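Local atomic coordinates of NADH dehydrogenase (Methanothermobacter marburgensis, PDB entry 4R81), a protein that binds flavin mononucleotide in a flavodoxin-like fold and probably transfers electrons from NADH or NADPH to quinones. Residues F26-G29 / L30-G34; A192-A195 / G196-L199. All coordinates share one frame; numbering follows the deposited sequence.

Overall arrangement
From the N terminus, interaction 1 comes first, in the last turns of helix 18-32, which crosses over between strands 5-10 and 36-41 of the parallel sheet. Interaction 2 follows much later, near the end of helix 185-197. Each is a contact of neighbouring turns and closes no long loop; the two run in series, neither nesting nor crossing. In space their centres lie about 7 Å apart, and the helices join directly: Glu-28 OE1 forms a salt bridge with Arg-193 NH2 at 3.0 Å, and Glu-32 OE1 a second with Arg-197 NE at 3.2 Å. Beside these salt bridges, Leu-30 CD2 packs on Gly-196 O at 3.5 Å, tying the fold's first helix to its last.

Interaction 1: residues F26-G29 / L30-G34; sequences FTEG and LSEAG
The Phe-26 ring carries Leu-30 over one face, one helical turn further on. Leu-30 CG stands 4.3 Å from the ring centroid and 17° off its normal, a CH-pi contact displaced toward the rim. On that displaced side the Leu-30 methyl CD1 comes to 3.6 Å from Phe-26 CE2, while CD2 leans toward CZ. With Phe-26 CG anti to the backbone nitrogen (chi1 -177°), the ring leans toward the next turn, where Leu-30 meets it.

The other flat groups are the carboxylates of Glu-28 and Glu-32, whose planes are turned 64° apart. Their OE2 atoms are 4.0 Å from each other, a pair of like charges probably eased because each residue gives its OE1 to an arginine, Arg-193 and Arg-197 respectively. Glu-32 CG also lies against Glu-28 O at 3.3 Å, so the root of this side chain packs on the preceding turn.

Regular i to i+4 bonds underlie these contacts: Leu-30 N reaches Phe-26 O at 2.9 Å, and Ser-31 N reaches Thr-27 O at the same length. At the C-terminal end, Ala-33 N still bonds Gly-29 O, at 3.1 Å. Gly-34 then takes a positive phi and its N bonds Ser-31 O, one of the two bonds defining a Schellman motif; a CB at those backbone angles would jam against the preceding carbonyl.

Helix 18-32 is the connection of a beta-alpha-beta unit. Phe-26 and Leu-30 press on Ile-8 of strand 5-10, Phe-26 extends to Ala-86 and Ile-88 of strand 84-90, and Leu-30 also meets Tyr-37 of strand 36-41 and Leu-199 beyond helix 185-197.

Interaction 2: residues A192-A195 / G196-L199; sequences ARRA and GRNL
Arg-193 O takes two backbone N-H groups: Arg-197 N at 3.0 Å, nearly straight with an N-H...O angle of 168°, and Gly-196 N at 3.1 Å in a weak bond. Gly-196 N also bonds Ala-192 O, so one donor is shared between successive carbonyls. The guanidinium of Arg-197 folds back over the same turn: Arg-194 CA lies 3.6 Å above its plane, and Arg-197 NH2 approaches Arg-193 CG at 3.7 Å. A bend at chi3 (-35°) brings the group over the backbone, while its NE keeps a salt bridge to Glu-32.

This turn closes helix 185-197, the final helix of the flavodoxin-like fold, where Ala-192 and Ala-195 pack on Leu-133 of strand 129-135. Asn-198 N bonds Arg-194 O at 2.8 Å, and the two side chains run alongside each other in the same direction, with Asn-198 ND2 3.5 Å from Arg-194 CG. An alanine at Asn-198 removes the amide and would probably leave the Arg-194 methylenes less covered on that side and freer to turn. Leu-199 continues past the turn, its side chain touching Val-131 of strand 129-135 and Met-4.

Interaction 1: residues F26-G29 / L30-G34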
loop_
_atom_site.group_PDB
_atom_site.type_symbol
_atom_site.label_atom_id
_atom_site.label_comp_id
_atom_site.label_asym_id
_atom_site.label_seq_id
_atom_site.Cartn_x
_atom_site.Cartn_y
_atom_site.Cartn_z
ATOM N N PHE A 26 -4.229 -6.942 -22.294
ATOM C CA PHE A 26 -4.561 -8.138 -21.522
ATOM C C PHE A 26 -5.903 -8.731 -21.957
ATOM O O PHE A 26 -6.017 -9.940 -22.172
ATOM C CB PHE A 26 -4.564 -7.811 -20.025
ATOM C CG PHE A 26 -4.827 -9.000 -19.136
ATOM C CD1 PHE A 26 -3.919 -10.050 -19.057
ATOM C CD2 PHE A 26 -5.971 -9.048 -18.354
ATOM C CE1 PHE A 26 -4.166 -11.137 -18.225
ATOM C CE2 PHE A 26 -6.224 -10.125 -17.520
ATOM C CZ PHE A 26 -5.318 -11.171 -17.453
ATOM N N THR A 27 -6.922 -7.890 -22.096
ATOM C CA THR A 27 -8.225 -8.385 -22.525
ATOM C C THR A 27 -8.196 -8.953 -23.946
ATOM O O THR A 27 -8.896 -9.919 -24.242
ATOM C CB THR A 27 -9.334 -7.323 -22.382
ATOM O OG1 THR A 27 -8.988 -6.152 -23.130
ATOM C CG2 THR A 27 -9.531 -6.950 -20.913
ATOM N N GLU A 28 -7.383 -8.362 -24.817
ATOM C CA GLU A 28 -7.211 -8.884 -26.170
ATOM C C GLU A 28 -6.660 -10.306 -26.131
ATOM O O GLU A 28 -7.143 -11.185 -26.848
ATOM C CB GLU A 28 -6.291 -7.970 -26.994
ATOM C CG GLU A 28 -6.171 -8.345 -28.466
ATOM C CD GLU A 28 -5.317 -7.365 -29.259
ATOM O OE1 GLU A 28 -4.858 -6.352 -28.675
ATOM O OE2 GLU A 28 -5.104 -7.609 -30.470
ATOM N N GLY A 29 -5.650 -10.530 -25.292
ATOM C CA GLY A 29 -5.104 -11.865 -25.116
ATOM C C GLY A 29 -6.121 -12.842 -24.551
ATOM O O GLY A 29 -6.220 -13.978 -25.021
ATOM N N LEU A 30 -6.865 -12.418 -23.529
ATOM C CA LEU A 30 -7.918 -13.256 -22.962
ATOM C C LEU A 30 -8.912 -13.684 -24.041
ATOM O O LEU A 30 -9.250 -14.867 -24.163
ATOM C CB LEU A 30 -8.663 -12.515 -21.851
ATOM C CG LEU A 30 -7.932 -12.321 -20.527
ATOM C CD1 LEU A 30 -8.845 -11.581 -19.551
ATOM C CD2 LEU A 30 -7.466 -13.659 -19.936
ATOM N N SER A 31 -9.371 -12.729 -24.842
ATOM C CA SER A 31 -10.348 -13.045 -25.881
ATOM C C SER A 31 -9.751 -13.962 -26.943
ATOM O O SER A 31 -10.428 -14.869 -27.426
ATOM C CB SER A 31 -10.892 -11.770 -26.518
ATOM O OG SER A 31 -11.608 -11.011 -25.561
ATOM N N GLU A 32 -8.487 -13.725 -27.300
ATOM C CA GLU A 32 -7.770 -14.578 -28.255
ATOM C C GLU A 32 -7.820 -16.035 -27.813
ATOM O O GLU A 32 -7.995 -16.939 -28.631
ATOM C CB GLU A 32 -6.299 -14.142 -28.381
ATOM C CG GLU A 32 -6.042 -12.981 -29.343
ATOM C CD GLU A 32 -4.617 -12.426 -29.262
ATOM O OE1 GLU A 32 -3.823 -12.884 -28.408
ATOM O OE2 GLU A 32 -4.293 -11.516 -30.059
ATOM N N ALA A 33 -7.671 -16.250 -26.510
ATOM C CA ALA A 33 -7.579 -17.591 -25.940
ATOM C C ALA A 33 -8.935 -18.180 -25.563
ATOM O O ALA A 33 -9.004 -19.296 -25.057
ATOM C CB ALA A 33 -6.652 -17.588 -24.728
ATOM N N GLY A 34 -10.009 -17.437 -25.807
ATOM C CA GLY A 34 -11.341 -17.945 -25.524
ATOM C C GLY A 34 -11.821 -17.710 -24.103
ATOM O O GLY A 34 -12.873 -18.218 -23.704
#

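Interaction 2: residues A192-A195 / G196-L199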
loop_
_atom_site.group_PDB
_atom_site.type_symbol
_atom_site.label_atom_id
_atom_site.label_comp_id
_atom_site.label_asym_id
_atom_site.label_seq_id
_atom_site.Cartn_x
_atom_site.Cartn_y
_atom_site.Cartn_z
ATOM N N ALA A 192 1.761 -7.965 -21.776
ATOM C CA ALA A 192 0.418 -7.950 -21.214
ATOM C C ALA A 192 -0.526 -8.837 -22.031
ATOM O O ALA A 192 -1.307 -9.618 -21.479
ATOM C CB ALA A 192 -0.106 -6.533 -21.142
ATOM N N ARG A 193 -0.442 -8.723 -23.351
ATOM C CA ARG A 193 -1.280 -9.524 -24.235
ATOM C C ARG A 193 -0.958 -11.005 -24.049
ATOM O O ARG A 193 -1.863 -11.838 -23.952
ATOM C CB ARG A 193 -1.081 -9.087 -25.690
ATOM C CG ARG A 193 -2.112 -9.626 -26.672
ATOM C CD ARG A 193 -2.132 -8.776 -27.947
ATOM N NE ARG A 193 -0.924 -7.956 -28.070
ATOM C CZ ARG A 193 -0.900 -6.624 -28.024
ATOM N NH1 ARG A 193 0.255 -5.978 -28.135
ATOM N NH2 ARG A 193 -2.023 -5.935 -27.879
ATOM N N ARG A 194 0.332 -11.316 -23.961
ATOM C CA ARG A 194 0.787 -12.690 -23.786
ATOM C C ARG A 194 0.251 -13.277 -22.483
ATOM O O ARG A 194 -0.114 -14.448 -22.426
ATOM C CB ARG A 194 2.315 -12.746 -23.816
ATOM C CG ARG A 194 2.901 -14.151 -23.764
ATOM C CD ARG A 194 4.429 -14.119 -23.674
ATOM N NE ARG A 194 5.011 -13.468 -24.844
ATOM C CZ ARG A 194 5.976 -12.553 -24.801
ATOM N NH1 ARG A 194 6.494 -12.171 -23.636
ATOM N NH2 ARG A 194 6.425 -12.023 -25.930
ATOM N N ALA A 195 0.193 -12.455 -21.441
ATOM C CA ALA A 195 -0.269 -12.917 -20.141
ATOM C C ALA A 195 -1.735 -13.328 -20.184
ATOM O O ALA A 195 -2.150 -14.250 -19.477
ATOM C CB ALA A 195 -0.043 -11.860 -19.086
ATOM N N GLY A 196 -2.510 -12.647 -21.026
ATOM C CA GLY A 196 -3.908 -12.987 -21.230
ATOM C C GLY A 196 -4.054 -14.257 -22.048
ATOM O O GLY A 196 -4.827 -15.153 -21.699
ATOM N N ARG A 197 -3.305 -14.330 -23.144
ATOM C CA ARG A 197 -3.327 -15.489 -24.030
ATOM C C ARG A 197 -2.867 -16.751 -23.294
ATOM O O ARG A 197 -3.392 -17.837 -23.522
ATOM C CB ARG A 197 -2.442 -15.221 -25.254
ATOM C CG ARG A 197 -2.406 -16.328 -26.295
ATOM C CD ARG A 197 -1.345 -16.027 -27.351
ATOM N NE ARG A 197 -1.259 -14.593 -27.615
ATOM C CZ ARG A 197 -0.146 -13.871 -27.514
ATOM N NH1 ARG A 197 1.002 -14.449 -27.179
ATOM N NH2 ARG A 197 -0.178 -12.571 -27.765
ATOM N N ASN A 198 -1.911 -16.597 -22.382
ATOM C CA ASN A 198 -1.327 -17.758 -21.715
ATOM C C ASN A 198 -1.887 -18.004 -20.323
ATOM O O ASN A 198 -1.247 -18.658 -19.504
ATOM C CB ASN A 198 0.197 -17.631 -21.653
ATOM C CG ASN A 198 0.844 -17.743 -23.018
ATOM O OD1 ASN A 198 0.186 -18.090 -24.002
ATOM N ND2 ASN A 198 2.134 -17.453 -23.087
ATOM N N LEU A 199 -3.083 -17.482 -20.069
ATOM C CA LEU A 199 -3.697 -17.558 -18.746
ATOM C C LEU A 199 -3.811 -18.980 -18.207
ATOM O O LEU A 199 -3.596 -19.222 -17.016
ATOM C CB LEU A 199 -5.080 -16.912 -18.768
ATOM C CG LEU A 199 -5.763 -16.827 -17.404
ATOM C CD1 LEU A 199 -5.073 -15.798 -16.528
ATOM C CD2 LEU A 199 -7.234 -16.501 -17.567
#